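Local coordinates for protein DNA-binding response regulator, merR family (Colwellia psychrerythraea, PDB 3CNB) that probably binds DNA as a response regulator, the crystallised part being the receiver domain predicted to take up the phosphoryl signal on an aspartate, at residues Asp22-Phe27 with Thr118-Thr123; Leu12-Asp17 with Phe44-Leu49; Asp97-Ile102 with Glu108-Lys113. All coordinates share one frame; numbering follows the deposited sequence.

Contact 1: residues Asp22-Phe27 with Thr118-Thr123; sequences DMLTQF and TLLEKT
Leu24 and Phe27 of helix 18-31 meet Leu120 and Glu121 of helix 117-129 in an apolar helix-helix contact on one face of the central sheet. No hydrogen bond crosses it. The axes of the two short segments stay 12.6 Å apart at their closest and cross at -48°, so the backbones stand well apart and long side chains must bridge the interval. Leucine and phenylalanine suit that task. One methyl is shared by both partners: Leu120 CD2 lies 3.7 Å from Phe27 CE2 and 3.8 Å from Leu24 CD1. The leucine side chains meet roughly perpendicular, whereas the ring of Phe27 and the Leu120 side chain reach past one another from opposite helices. Phe27 holds its ring anti to the backbone N (chi1 -178°), which carries it out across the gap until CZ stands 3.9 Å from Glu121 CB, a methylene at the ring edge, near its plane.

In the (beta-alpha)5 receiver fold, the first and last helices lie side by side on the same face of the parallel sheet, and this is their seam. Both leucines also touch Met59 of strand 57-61, which ties the pair to the middle of the sheet, while Phe117 adds an edge-to-face partner to the Phe27 ring. Glutamate fits the margin: its CB joins the packing, but the chain bends at chi2 and the carboxylate turns off from the neighbour. Farther round helix 117-129, Thr123 OG1 gives its hydrogen to Leu119 O at 2.7 Å, from above the carbonyl plane. Leu119 O thus accepts two donors from Thr123, N and OG1, and the hydroxyl finds its acceptor within its own helix.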
ATOM      1  N   ASP A  22      -8.624  -8.884  -4.096  1.00 25.55           N
ATOM      2  CA  ASP A  22     -10.042  -8.901  -3.718  1.00 27.00           C
ATOM      3  C   ASP A  22     -10.184  -9.269  -2.243  1.00 22.39           C
ATOM      4  O   ASP A  22     -11.110  -8.814  -1.574  1.00 23.91           O
ATOM      5  CB  ASP A  22     -10.848  -9.901  -4.567  1.00 36.64           C
ATOM      6  CG  ASP A  22     -10.977  -9.488  -6.049  1.00 42.34           C
ATOM      7  OD1 ASP A  22     -10.492  -8.404  -6.450  1.00 43.40           O
ATOM      8  OD2 ASP A  22     -11.563 -10.284  -6.819  1.00 53.27           O
ATOM      9  N   MET A  23      -9.267 -10.106  -1.755  1.00 24.63           N
ATOM     10  CA  MET A  23      -9.261 -10.531  -0.351  1.00 27.39           C
ATOM     11  C   MET A  23      -8.815  -9.397   0.568  1.00 21.31           C
ATOM     12  O   MET A  23      -9.482  -9.101   1.570  1.00 24.36           O
ATOM     13  CB  MET A  23      -8.387 -11.778  -0.145  1.00 22.14           C
ATOM     14  CG  MET A  23      -7.903 -11.973   1.305  1.00 35.92           C
ATOM     15  SD  MET A  23      -7.001 -13.489   1.620  1.00 35.83           S
ATOM     16  CE  MET A  23      -8.182 -14.652   0.882  1.00 36.04           C
ATOM     17  N   LEU A  24      -7.698  -8.759   0.214  1.00 22.90           N
ATOM     18  CA  LEU A  24      -7.240  -7.556   0.913  1.00 17.17           C
ATOM     19  C   LEU A  24      -8.298  -6.459   0.908  1.00 20.26           C
ATOM     20  O   LEU A  24      -8.493  -5.769   1.905  1.00 21.12           O
ATOM     21  CB  LEU A  24      -5.929  -7.048   0.298  1.00 25.23           C
ATOM     22  CG  LEU A  24      -5.230  -5.862   0.974  1.00 28.24           C
ATOM     23  CD1 LEU A  24      -4.929  -6.150   2.442  1.00 29.71           C
ATOM     24  CD2 LEU A  24      -3.964  -5.517   0.240  1.00 25.53           C
ATOM     25  N   THR A  25      -8.999  -6.303  -0.216  1.00 23.62           N
ATOM     26  CA  THR A  25     -10.047  -5.280  -0.337  1.00 21.20           C
ATOM     27  C   THR A  25     -11.187  -5.600   0.608  1.00 22.82           C
ATOM     28  O   THR A  25     -11.668  -4.714   1.313  1.00 25.35           O
ATOM     29  CB  THR A  25     -10.611  -5.168  -1.803  1.00 22.59           C
ATOM     30  OG1 THR A  25      -9.550  -4.782  -2.686  1.00 21.43           O
ATOM     31  CG2 THR A  25     -11.714  -4.131  -1.887  1.00 15.06           C
ATOM     32  N   GLN A  26     -11.596  -6.869   0.629  1.00 24.42           N
ATOM     33  CA  GLN A  26     -12.706  -7.310   1.478  1.00 25.78           C
ATOM     34  C   GLN A  26     -12.372  -7.172   2.955  1.00 26.80           C
ATOM     35  O   GLN A  26     -13.190  -6.700   3.739  1.00 30.30           O
ATOM     36  CB  GLN A  26     -13.044  -8.767   1.180  1.00 23.38           C
ATOM     37  CG  GLN A  26     -14.324  -9.255   1.834  1.00 24.59           C
ATOM     38  CD  GLN A  26     -15.517  -8.448   1.440  1.00 30.79           C
ATOM     39  OE1 GLN A  26     -15.899  -8.414   0.277  1.00 33.93           O
ATOM     40  NE2 GLN A  26     -16.127  -7.792   2.413  1.00 30.31           N
ATOM     41  N   PHE A  27     -11.180  -7.619   3.321  1.00 22.28           N
ATOM     42  CA  PHE A  27     -10.642  -7.404   4.665  1.00 18.89           C
ATOM     43  C   PHE A  27     -10.663  -5.931   5.101  1.00 27.24           C
ATOM     44  O   PHE A  27     -11.070  -5.599   6.231  1.00 19.32           O
ATOM     45  CB  PHE A  27      -9.213  -7.941   4.752  1.00 20.66           C
ATOM     46  CG  PHE A  27      -8.603  -7.803   6.124  1.00 24.42           C
ATOM     47  CD1 PHE A  27      -8.941  -8.706   7.141  1.00 25.29           C
ATOM     48  CD2 PHE A  27      -7.721  -6.768   6.405  1.00 26.81           C
ATOM     49  CE1 PHE A  27      -8.396  -8.582   8.408  1.00 27.25           C
ATOM     50  CE2 PHE A  27      -7.160  -6.643   7.668  1.00 21.97           C
ATOM     51  CZ  PHE A  27      -7.500  -7.562   8.671  1.00 26.29           C
ATOM     52  N   THR A 118      -3.635 -10.401  11.316  1.00 18.94           N
ATOM     53  CA  THR A 118      -3.703  -9.885  12.706  1.00 18.45           C
ATOM     54  C   THR A 118      -2.796  -8.658  12.918  1.00 21.58           C
ATOM     55  O   THR A 118      -3.217  -7.611  13.437  1.00 22.69           O
ATOM     56  CB  THR A 118      -3.307 -10.991  13.699  1.00 18.69           C
ATOM     57  OG1 THR A 118      -4.249 -12.058  13.587  1.00 27.03           O
ATOM     58  CG2 THR A 118      -3.291 -10.491  15.155  1.00 24.01           C
ATOM     59  N   LEU A 119      -1.546  -8.790  12.511  1.00 19.22           N
ATOM     60  CA  LEU A 119      -0.634  -7.653  12.566  1.00 18.77           C
ATOM     61  C   LEU A 119      -1.092  -6.457  11.699  1.00 25.98           C
ATOM     62  O   LEU A 119      -1.049  -5.309  12.140  1.00 24.23           O
ATOM     63  CB  LEU A 119       0.755  -8.124  12.179  1.00 14.62           C
ATOM     64  CG  LEU A 119       1.893  -7.090  12.135  1.00 22.45           C
ATOM     65  CD1 LEU A 119       2.067  -6.326  13.468  1.00 18.97           C
ATOM     66  CD2 LEU A 119       3.181  -7.782  11.715  1.00 23.05           C
ATOM     67  N   LEU A 120      -1.561  -6.734  10.484  1.00 21.45           N
ATOM     68  CA  LEU A 120      -2.071  -5.682   9.609  1.00 19.92           C
ATOM     69  C   LEU A 120      -3.252  -4.924  10.185  1.00 17.88           C
ATOM     70  O   LEU A 120      -3.288  -3.701  10.110  1.00 26.68           O
ATOM     71  CB  LEU A 120      -2.430  -6.240   8.226  1.00 11.53           C
ATOM     72  CG  LEU A 120      -3.090  -5.205   7.289  1.00 26.33           C
ATOM     73  CD1 LEU A 120      -2.035  -4.172   6.784  1.00 22.16           C
ATOM     74  CD2 LEU A 120      -3.860  -5.845   6.125  1.00 19.84           C
ATOM     75  N   GLU A 121      -4.202  -5.649  10.767  1.00 22.99           N
ATOM     76  CA  GLU A 121      -5.366  -5.044  11.427  1.00 20.89           C
ATOM     77  C   GLU A 121      -4.948  -3.978  12.458  1.00 26.98           C
ATOM     78  O   GLU A 121      -5.444  -2.861  12.416  1.00 27.58           O
ATOM     79  CB  GLU A 121      -6.226  -6.132  12.074  1.00 25.30           C
ATOM     80  CG  GLU A 121      -7.617  -5.670  12.543  1.00 27.19           C
ATOM     81  CD  GLU A 121      -7.699  -5.353  14.035  1.00 43.17           C
ATOM     82  OE1 GLU A 121      -8.825  -5.100  14.521  1.00 48.46           O
ATOM     83  OE2 GLU A 121      -6.657  -5.363  14.733  1.00 48.04           O
ATOM     84  N   LYS A 122      -4.020  -4.333  13.349  1.00 25.32           N
ATOM     85  CA  LYS A 122      -3.491  -3.427  14.383  1.00 27.72           C
ATOM     86  C   LYS A 122      -2.745  -2.260  13.758  1.00 28.96           C
ATOM     87  O   LYS A 122      -2.967  -1.106  14.128  1.00 33.11           O
ATOM     88  CB  LYS A 122      -2.494  -4.190  15.255  1.00 31.10           C
ATOM     89  CG  LYS A 122      -2.039  -3.464  16.514  1.00 32.88           C
ATOM     90  CD  LYS A 122      -2.674  -4.120  17.716  1.00 43.60           C
ATOM     91  CE  LYS A 122      -2.030  -3.696  19.005  1.00 45.43           C
ATOM     92  NZ  LYS A 122      -2.436  -4.654  20.058  1.00 52.95           N
ATOM     93  N   THR A 123      -1.853  -2.590  12.817  1.00 32.29           N
ATOM     94  CA  THR A 123      -0.934  -1.644  12.182  1.00 25.01           C
ATOM     95  C   THR A 123      -1.666  -0.552  11.435  1.00 23.21           C
ATOM     96  O   THR A 123      -1.473   0.618  11.734  1.00 26.52           O
ATOM     97  CB  THR A 123       0.049  -2.359  11.236  1.00 27.63           C
ATOM     98  OG1 THR A 123       0.781  -3.337  11.976  1.00 27.58           O
ATOM     99  CG2 THR A 123       1.039  -1.383  10.625  1.00 31.51           C
TER

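Contact 2: residues Leu12-Asp17 with Phe44-Leu49; sequences LIIEDD and FDAGDL
Leu12 and Ile14 meet Leu49 and Ala46 without any flat group between them; the one aromatic ring of the two segments, Phe44, stays on the helix and has Asp45 OD1 at its edge, in plane. The contact is the aliphatic strand-helix packing of the receiver fold. Ala46 CB rests against the flank of Ile14, 3.9 Å from CG1, with CG2 and CD1 scarcely farther off, so one methyl meets both branches. Alanine's small size lets the backbones come close, 6.1 Å between the CA atoms of Ile14 and Ala46. One helical turn on, Leu12 CD2 lies 4.0 Å from Leu49 CB, the side chains set nearly square to each other. Strand and helix run nearly antiparallel, at 158°.

Beyond the strand, Glu15 OE1 takes Asp17 N on its anti lone pair, a fairly straight bond (159°) that ties the turn just ahead of helix 18-31, whose N-cap is Asp17. Glu15 and Asp16 lie near Asp61, the predicted phosphorylation site, consistent with the acidic pocket of receiver domains. Ile13 points to the other face, against Leu24 and Thr25, so strand 10-14, flanked by strands 36-40 and 57-61, is sandwiched between helices 43-52 and 18-31.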
ATOM      1  N   LEU A  12      -5.916   3.043  -1.621  1.00 25.57           N
ATOM      2  CA  LEU A  12      -5.556   2.494  -2.929  1.00 22.12           C
ATOM      3  C   LEU A  12      -4.648   1.274  -2.774  1.00 20.24           C
ATOM      4  O   LEU A  12      -3.568   1.351  -2.164  1.00 21.55           O
ATOM      5  CB  LEU A  12      -4.840   3.570  -3.788  1.00 18.50           C
ATOM      6  CG  LEU A  12      -4.721   3.588  -5.324  1.00 28.55           C
ATOM      7  CD1 LEU A  12      -3.268   3.852  -5.729  1.00 27.86           C
ATOM      8  CD2 LEU A  12      -5.270   2.360  -6.046  1.00 29.10           C
ATOM      9  N   ILE A  13      -5.065   0.165  -3.369  1.00 16.21           N
ATOM     10  CA  ILE A  13      -4.303  -1.073  -3.353  1.00 19.70           C
ATOM     11  C   ILE A  13      -3.650  -1.281  -4.705  1.00 23.88           C
ATOM     12  O   ILE A  13      -4.342  -1.375  -5.717  1.00 25.95           O
ATOM     13  CB  ILE A  13      -5.202  -2.313  -3.009  1.00 16.64           C
ATOM     14  CG1 ILE A  13      -5.744  -2.213  -1.586  1.00 26.18           C
ATOM     15  CG2 ILE A  13      -4.445  -3.650  -3.197  1.00 25.86           C
ATOM     16  CD1 ILE A  13      -7.016  -3.011  -1.403  1.00 16.80           C
ATOM     17  N   ILE A  14      -2.340  -1.357  -4.715  1.00 24.15           N
ATOM     18  CA  ILE A  14      -1.571  -1.658  -5.884  1.00 18.70           C
ATOM     19  C   ILE A  14      -1.083  -3.088  -5.873  1.00 27.45           C
ATOM     20  O   ILE A  14      -0.195  -3.422  -5.160  1.00 30.54           O
ATOM     21  CB  ILE A  14      -0.414  -0.712  -6.011  1.00 19.08           C
ATOM     22  CG1 ILE A  14      -0.902   0.708  -6.221  1.00 22.07           C
ATOM     23  CG2 ILE A  14       0.463  -1.120  -7.091  1.00 26.41           C
ATOM     24  CD1 ILE A  14       0.024   1.746  -5.890  1.00 18.97           C
ATOM     25  N   GLU A  15      -1.672  -3.920  -6.706  1.00 27.83           N
ATOM     26  CA  GLU A  15      -1.514  -5.359  -6.637  1.00 27.73           C
ATOM     27  C   GLU A  15      -1.999  -6.107  -7.892  1.00 27.46           C
ATOM     28  O   GLU A  15      -3.135  -6.048  -8.208  1.00 32.72           O
ATOM     29  CB  GLU A  15      -2.269  -5.852  -5.421  1.00 26.35           C
ATOM     30  CG  GLU A  15      -2.327  -7.321  -5.209  1.00 26.27           C
ATOM     31  CD  GLU A  15      -0.999  -7.923  -4.982  1.00 32.29           C
ATOM     32  OE1 GLU A  15      -0.565  -8.668  -5.824  1.00 37.79           O
ATOM     33  OE2 GLU A  15      -0.372  -7.644  -4.002  1.00 30.37           O
ATOM     34  N   ASP A  16      -1.142  -6.841  -8.575  1.00 33.76           N
ATOM     35  CA  ASP A  16      -1.573  -7.562  -9.765  1.00 40.10           C
ATOM     36  C   ASP A  16      -2.198  -8.916  -9.573  1.00 41.82           C
ATOM     37  O   ASP A  16      -2.796  -9.424 -10.470  1.00 40.73           O
ATOM     38  CB  ASP A  16      -0.574  -7.555 -10.930  1.00 40.88           C
ATOM     39  CG  ASP A  16       0.777  -8.030 -10.545  1.00 41.53           C
ATOM     40  OD1 ASP A  16       0.921  -8.408  -9.399  1.00 57.73           O
ATOM     41  OD2 ASP A  16       1.688  -8.033 -11.345  1.00 33.90           O
ATOM     42  N   ASP A  17      -2.068  -9.480  -8.384  1.00 41.29           N
ATOM     43  CA  ASP A  17      -2.742 -10.729  -8.030  1.00 36.27           C
ATOM     44  C   ASP A  17      -4.198 -10.413  -7.702  1.00 37.85           C
ATOM     45  O   ASP A  17      -4.492  -9.840  -6.657  1.00 38.64           O
ATOM     46  CB  ASP A  17      -2.026 -11.392  -6.851  1.00 41.32           C
ATOM     47  CG  ASP A  17      -2.533 -12.797  -6.535  1.00 44.36           C
ATOM     48  OD1 ASP A  17      -3.667 -13.173  -6.899  1.00 40.09           O
ATOM     49  OD2 ASP A  17      -1.772 -13.534  -5.879  1.00 50.34           O
ATOM     50  N   PHE A  44       0.004   1.285 -14.873  1.00 29.47           N
ATOM     51  CA  PHE A  44      -0.573   2.534 -15.387  1.00 26.03           C
ATOM     52  C   PHE A  44      -1.693   2.990 -14.478  1.00 21.80           C
ATOM     53  O   PHE A  44      -1.776   4.174 -14.102  1.00 23.95           O
ATOM     54  CB  PHE A  44      -1.123   2.391 -16.825  1.00 23.37           C
ATOM     55  CG  PHE A  44      -1.815   3.632 -17.320  1.00 27.14           C
ATOM     56  CD1 PHE A  44      -1.100   4.620 -17.998  1.00 32.56           C
ATOM     57  CD2 PHE A  44      -3.186   3.833 -17.085  1.00 28.58           C
ATOM     58  CE1 PHE A  44      -1.738   5.785 -18.450  1.00 17.25           C
ATOM     59  CE2 PHE A  44      -3.830   4.981 -17.507  1.00 21.18           C
ATOM     60  CZ  PHE A  44      -3.109   5.973 -18.207  1.00 25.42           C
ATOM     61  N   ASP A  45      -2.563   2.036 -14.159  1.00 21.28           N
ATOM     62  CA  ASP A  45      -3.678   2.262 -13.264  1.00 27.79           C
ATOM     63  C   ASP A  45      -3.176   2.727 -11.901  1.00 27.54           C
ATOM     64  O   ASP A  45      -3.773   3.626 -11.306  1.00 27.87           O
ATOM     65  CB  ASP A  45      -4.549   1.013 -13.160  1.00 31.92           C
ATOM     66  CG  ASP A  45      -5.388   0.765 -14.429  1.00 38.95           C
ATOM     67  OD1 ASP A  45      -5.473   1.658 -15.292  1.00 33.67           O
ATOM     68  OD2 ASP A  45      -5.978  -0.332 -14.563  1.00 31.97           O
ATOM     69  N   ALA A  46      -2.055   2.164 -11.441  1.00 25.90           N
ATOM     70  CA  ALA A  46      -1.404   2.642 -10.200  1.00 22.30           C
ATOM     71  C   ALA A  46      -1.028   4.121 -10.289  1.00 28.99           C
ATOM     72  O   ALA A  46      -1.386   4.904  -9.400  1.00 26.40           O
ATOM     73  CB  ALA A  46      -0.202   1.789  -9.863  1.00 21.13           C
ATOM     74  N   GLY A  47      -0.366   4.513 -11.388  1.00 25.34           N
ATOM     75  CA  GLY A  47       0.001   5.921 -11.616  1.00 20.47           C
ATOM     76  C   GLY A  47      -1.204   6.835 -11.665  1.00 19.76           C
ATOM     77  O   GLY A  47      -1.211   7.923 -11.083  1.00 22.84           O
ATOM     78  N   ASP A  48      -2.239   6.343 -12.332  1.00 22.41           N
ATOM     79  CA  ASP A  48      -3.428   7.108 -12.643  1.00 23.09           C
ATOM     80  C   ASP A  48      -4.289   7.281 -11.399  1.00 26.04           C
ATOM     81  O   ASP A  48      -4.652   8.412 -11.042  1.00 29.16           O
ATOM     82  CB  ASP A  48      -4.192   6.401 -13.780  1.00 23.70           C
ATOM     83  CG  ASP A  48      -5.460   7.122 -14.178  1.00 28.82           C
ATOM     84  OD1 ASP A  48      -5.513   8.363 -14.097  1.00 26.32           O
ATOM     85  OD2 ASP A  48      -6.421   6.432 -14.569  1.00 33.62           O
ATOM     86  N   LEU A  49      -4.568   6.161 -10.723  1.00 26.26           N
ATOM     87  CA  LEU A  49      -5.415   6.139  -9.528  1.00 23.76           C
ATOM     88  C   LEU A  49      -4.796   6.849  -8.319  1.00 24.96           C
ATOM     89  O   LEU A  49      -5.520   7.393  -7.495  1.00 24.30           O
ATOM     90  CB  LEU A  49      -5.820   4.716  -9.196  1.00 26.15           C
ATOM     91  CG  LEU A  49      -7.144   4.220  -9.815  1.00 37.72           C
ATOM     92  CD1 LEU A  49      -7.275   4.532 -11.278  1.00 43.24           C
ATOM     93  CD2 LEU A  49      -7.341   2.722  -9.588  1.00 35.15           C
TER

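Contact 3: residues Asp97-Ile102 with Glu108-Lys113; sequences DNVSRI and ETCFGK
Cys110, on the edge strand 109-112, packs against Val99 and Ile102, two residues three apart and so nearly one turn apart on helix 96-104. The nearest approach is 3.6 Å, from Ile102 CG2 to Cys110 CB. From the neighbouring turn, Val99 CG2 comes within 4.1 Å of Cys110 CB. The strand backbone points this CB toward the helix, and the first torsion (chi1 -178°) places the sulfur beside the carbonyl carbon, where Ile102 CG2 lies 4.1 Å from Cys110 SG; the same methyl therefore touches both side-chain atoms of the cysteine. Ile102 CG2 is flanked by both backbone neighbours of its CA, and from there reaches the strand, while the end of the side chain turns off from it. Beta-branched residues suit this helix face because their methyls start close to the backbone, and a short cysteine lets helix and strand approach: the CA atoms of Val99 and Cys110 are 5.9 Å apart.

In the second shell, Leu94 lies against both Val99 and Cys110, and Ile102 also touches Phe70 and Cys73 of helix 69-77. Thr91, on the neighbouring strand 86-91, touches Cys110. Strand 86-91, helix 96-104 and strand 109-112 form a beta-alpha-beta crossover of the receiver fold, and this contact seats the helix on the second strand of the unit. Cys110 stands three residues before Lys113, a position where many receivers carry the tyrosine or phenylalanine that changes rotamer on activation. Lys113 makes salt bridges with Glu15 and with Asp61, which is unmodified here.

The contact is apolar carbon and sulfur packing, so its fit depends on shape and on the exclusion of water from apolar groups, with no directional bond across it.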
ATOM      1  N   ASP A  97      17.407  -6.392   3.409  1.00 38.17           N
ATOM      2  CA  ASP A  97      17.782  -5.347   2.469  1.00 36.57           C
ATOM      3  C   ASP A  97      16.544  -4.694   1.815  1.00 32.84           C
ATOM      4  O   ASP A  97      16.461  -3.480   1.754  1.00 35.61           O
ATOM      5  CB  ASP A  97      18.735  -5.890   1.406  1.00 36.63           C
ATOM      6  CG  ASP A  97      19.487  -4.777   0.670  1.00 60.87           C
ATOM      7  OD1 ASP A  97      20.374  -4.140   1.298  1.00 64.33           O
ATOM      8  OD2 ASP A  97      19.196  -4.545  -0.532  1.00 56.39           O
ATOM      9  N   ASN A  98      15.583  -5.494   1.356  1.00 30.46           N
ATOM     10  CA  ASN A  98      14.336  -4.962   0.776  1.00 30.35           C
ATOM     11  C   ASN A  98      13.450  -4.172   1.743  1.00 24.70           C
ATOM     12  O   ASN A  98      12.902  -3.123   1.390  1.00 27.09           O
ATOM     13  CB  ASN A  98      13.520  -6.084   0.135  1.00 33.80           C
ATOM     14  CG  ASN A  98      14.091  -6.543  -1.211  1.00 45.79           C
ATOM     15  OD1 ASN A  98      14.956  -5.888  -1.805  1.00 49.28           O
ATOM     16  ND2 ASN A  98      13.596  -7.675  -1.697  1.00 41.39           N
ATOM     17  N   VAL A  99      13.304  -4.684   2.959  1.00 25.03           N
ATOM     18  CA  VAL A  99      12.646  -3.956   4.049  1.00 20.37           C
ATOM     19  C   VAL A  99      13.374  -2.644   4.379  1.00 20.68           C
ATOM     20  O   VAL A  99      12.756  -1.589   4.427  1.00 25.91           O
ATOM     21  CB  VAL A  99      12.512  -4.824   5.338  1.00 24.35           C
ATOM     22  CG1 VAL A  99      11.966  -3.993   6.514  1.00 21.09           C
ATOM     23  CG2 VAL A  99      11.586  -5.991   5.088  1.00 17.04           C
ATOM     24  N   SER A 100      14.680  -2.713   4.591  1.00 22.43           N
ATOM     25  CA  SER A 100      15.455  -1.520   4.920  1.00 20.42           C
ATOM     26  C   SER A 100      15.348  -0.470   3.814  1.00 18.75           C
ATOM     27  O   SER A 100      15.249   0.711   4.099  1.00 27.95           O
ATOM     28  CB  SER A 100      16.922  -1.874   5.165  1.00 20.35           C
ATOM     29  OG  SER A 100      17.078  -2.604   6.379  1.00 28.57           O
ATOM     30  N   ARG A 101      15.378  -0.917   2.560  1.00 21.55           N
ATOM     31  CA  ARG A 101      15.268  -0.023   1.396  1.00 21.79           C
ATOM     32  C   ARG A 101      13.899   0.607   1.298  1.00 19.86           C
ATOM     33  O   ARG A 101      13.781   1.820   1.143  1.00 24.47           O
ATOM     34  CB  ARG A 101      15.501  -0.804   0.109  1.00 27.85           C
ATOM     35  CG  ARG A 101      16.926  -0.961  -0.277  1.00 36.47           C
ATOM     36  CD  ARG A 101      16.985  -1.542  -1.677  1.00 45.03           C
ATOM     37  NE  ARG A 101      16.650  -0.556  -2.693  1.00 37.66           N
ATOM     38  CZ  ARG A 101      16.164  -0.853  -3.893  1.00 40.12           C
ATOM     39  NH1 ARG A 101      15.937  -2.120  -4.232  1.00 34.49           N
ATOM     40  NH2 ARG A 101      15.905   0.123  -4.753  1.00 31.39           N
ATOM     41  N   ILE A 102      12.853  -0.214   1.361  1.00 17.87           N
ATOM     42  CA  ILE A 102      11.517   0.336   1.242  1.00 16.34           C
ATOM     43  C   ILE A 102      11.171   1.322   2.379  1.00 24.69           C
ATOM     44  O   ILE A 102      10.581   2.399   2.143  1.00 23.61           O
ATOM     45  CB  ILE A 102      10.433  -0.755   0.996  1.00 22.23           C
ATOM     46  CG1 ILE A 102       9.213  -0.145   0.292  1.00 15.30           C
ATOM     47  CG2 ILE A 102      10.027  -1.489   2.302  1.00 19.39           C
ATOM     48  CD1 ILE A 102       9.477   0.378  -1.126  1.00 14.84           C
ATOM     49  N   GLU A 108       5.957   2.927   5.750  1.00 21.79           N
ATOM     50  CA  GLU A 108       5.914   2.801   7.231  1.00 22.05           C
ATOM     51  C   GLU A 108       6.533   1.494   7.670  1.00 23.67           C
ATOM     52  O   GLU A 108       7.153   1.388   8.739  1.00 26.69           O
ATOM     53  CB  GLU A 108       4.472   2.856   7.768  1.00 20.66           C
ATOM     54  CG  GLU A 108       3.742   4.133   7.486  1.00 23.70           C
ATOM     55  CD  GLU A 108       4.454   5.343   8.005  1.00 36.09           C
ATOM     56  OE1 GLU A 108       5.042   5.275   9.115  1.00 42.28           O
ATOM     57  OE2 GLU A 108       4.418   6.371   7.302  1.00 33.70           O
ATOM     58  N   THR A 109       6.336   0.492   6.825  1.00 28.37           N
ATOM     59  CA  THR A 109       6.707  -0.868   7.120  1.00 25.62           C
ATOM     60  C   THR A 109       6.496  -1.723   5.882  1.00 23.95           C
ATOM     61  O   THR A 109       5.979  -1.253   4.864  1.00 27.62           O
ATOM     62  CB  THR A 109       5.885  -1.423   8.316  1.00 24.62           C
ATOM     63  OG1 THR A 109       6.425  -2.689   8.711  1.00 26.10           O
ATOM     64  CG2 THR A 109       4.388  -1.527   7.977  1.00 21.36           C
ATOM     65  N   CYS A 110       6.911  -2.979   5.975  1.00 22.30           N
ATOM     66  CA  CYS A 110       6.783  -3.889   4.877  1.00 21.99           C
ATOM     67  C   CYS A 110       6.302  -5.245   5.391  1.00 25.41           C
ATOM     68  O   CYS A 110       6.868  -5.792   6.325  1.00 33.41           O
ATOM     69  CB  CYS A 110       8.109  -3.996   4.124  1.00 21.07           C
ATOM     70  SG  CYS A 110       8.078  -5.078   2.682  1.00 29.94           S
ATOM     71  N   PHE A 111       5.237  -5.753   4.780  1.00 25.54           N
ATOM     72  CA  PHE A 111       4.663  -7.035   5.130  1.00 21.15           C
ATOM     73  C   PHE A 111       5.135  -8.114   4.177  1.00 26.69           C
ATOM     74  O   PHE A 111       5.119  -7.921   2.965  1.00 23.15           O
ATOM     75  CB  PHE A 111       3.138  -6.955   5.074  1.00 21.09           C
ATOM     76  CG  PHE A 111       2.519  -6.322   6.285  1.00 25.75           C
ATOM     77  CD1 PHE A 111       2.004  -7.119   7.300  1.00 20.42           C
ATOM     78  CD2 PHE A 111       2.454  -4.934   6.417  1.00 22.36           C
ATOM     79  CE1 PHE A 111       1.429  -6.549   8.430  1.00 28.86           C
ATOM     80  CE2 PHE A 111       1.881  -4.353   7.525  1.00 24.01           C
ATOM     81  CZ  PHE A 111       1.371  -5.168   8.548  1.00 14.35           C
ATOM     82  N   GLY A 112       5.563  -9.248   4.730  1.00 26.16           N
ATOM     83  CA  GLY A 112       5.878 -10.429   3.933  1.00 28.02           C
ATOM     84  C   GLY A 112       4.623 -11.172   3.545  1.00 32.30           C
ATOM     85  O   GLY A 112       3.575 -10.963   4.148  1.00 42.49           O
ATOM     86  N   LYS A 113       4.719 -12.025   2.530  1.00 32.80           N
ATOM     87  CA  LYS A 113       3.596 -12.879   2.128  1.00 39.23           C
ATOM     88  C   LYS A 113       3.899 -14.332   2.504  1.00 39.05           C
ATOM     89  O   LYS A 113       5.037 -14.754   2.373  1.00 44.43           O
ATOM     90  CB  LYS A 113       3.259 -12.707   0.640  1.00 39.72           C
ATOM     91  CG  LYS A 113       2.634 -11.339   0.333  1.00 40.92           C
ATOM     92  CD  LYS A 113       2.215 -11.204  -1.104  1.00 39.91           C
ATOM     93  CE  LYS A 113       2.033  -9.749  -1.467  1.00 46.29           C
ATOM     94  NZ  LYS A 113       2.010  -9.570  -2.950  1.00 51.30           N
TER

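All three contacts belong to one receiver domain: contacts 2 and 3 each pack a helix on a strand of the one parallel sheet, and contact 1 joins two helices that lie on it. Centres lie about 17 Å apart for contacts 1 and 2 and for contacts 1 and 3, and about 19 Å for contacts 2 and 3. Along the chain, contacts 1 and 2 interleave, contact 3 is nested within the loop closed by contact 1, and contact 2 closes before contact 3 opens. Strand 10-14 and helix 18-31 join 1 to 2; Phe111 packs against Leu119 and Leu120, joining 1 to 3. Contacts 2 and 3 converge through the Glu15-Lys113 bridge next to the predicted phosphorylation site.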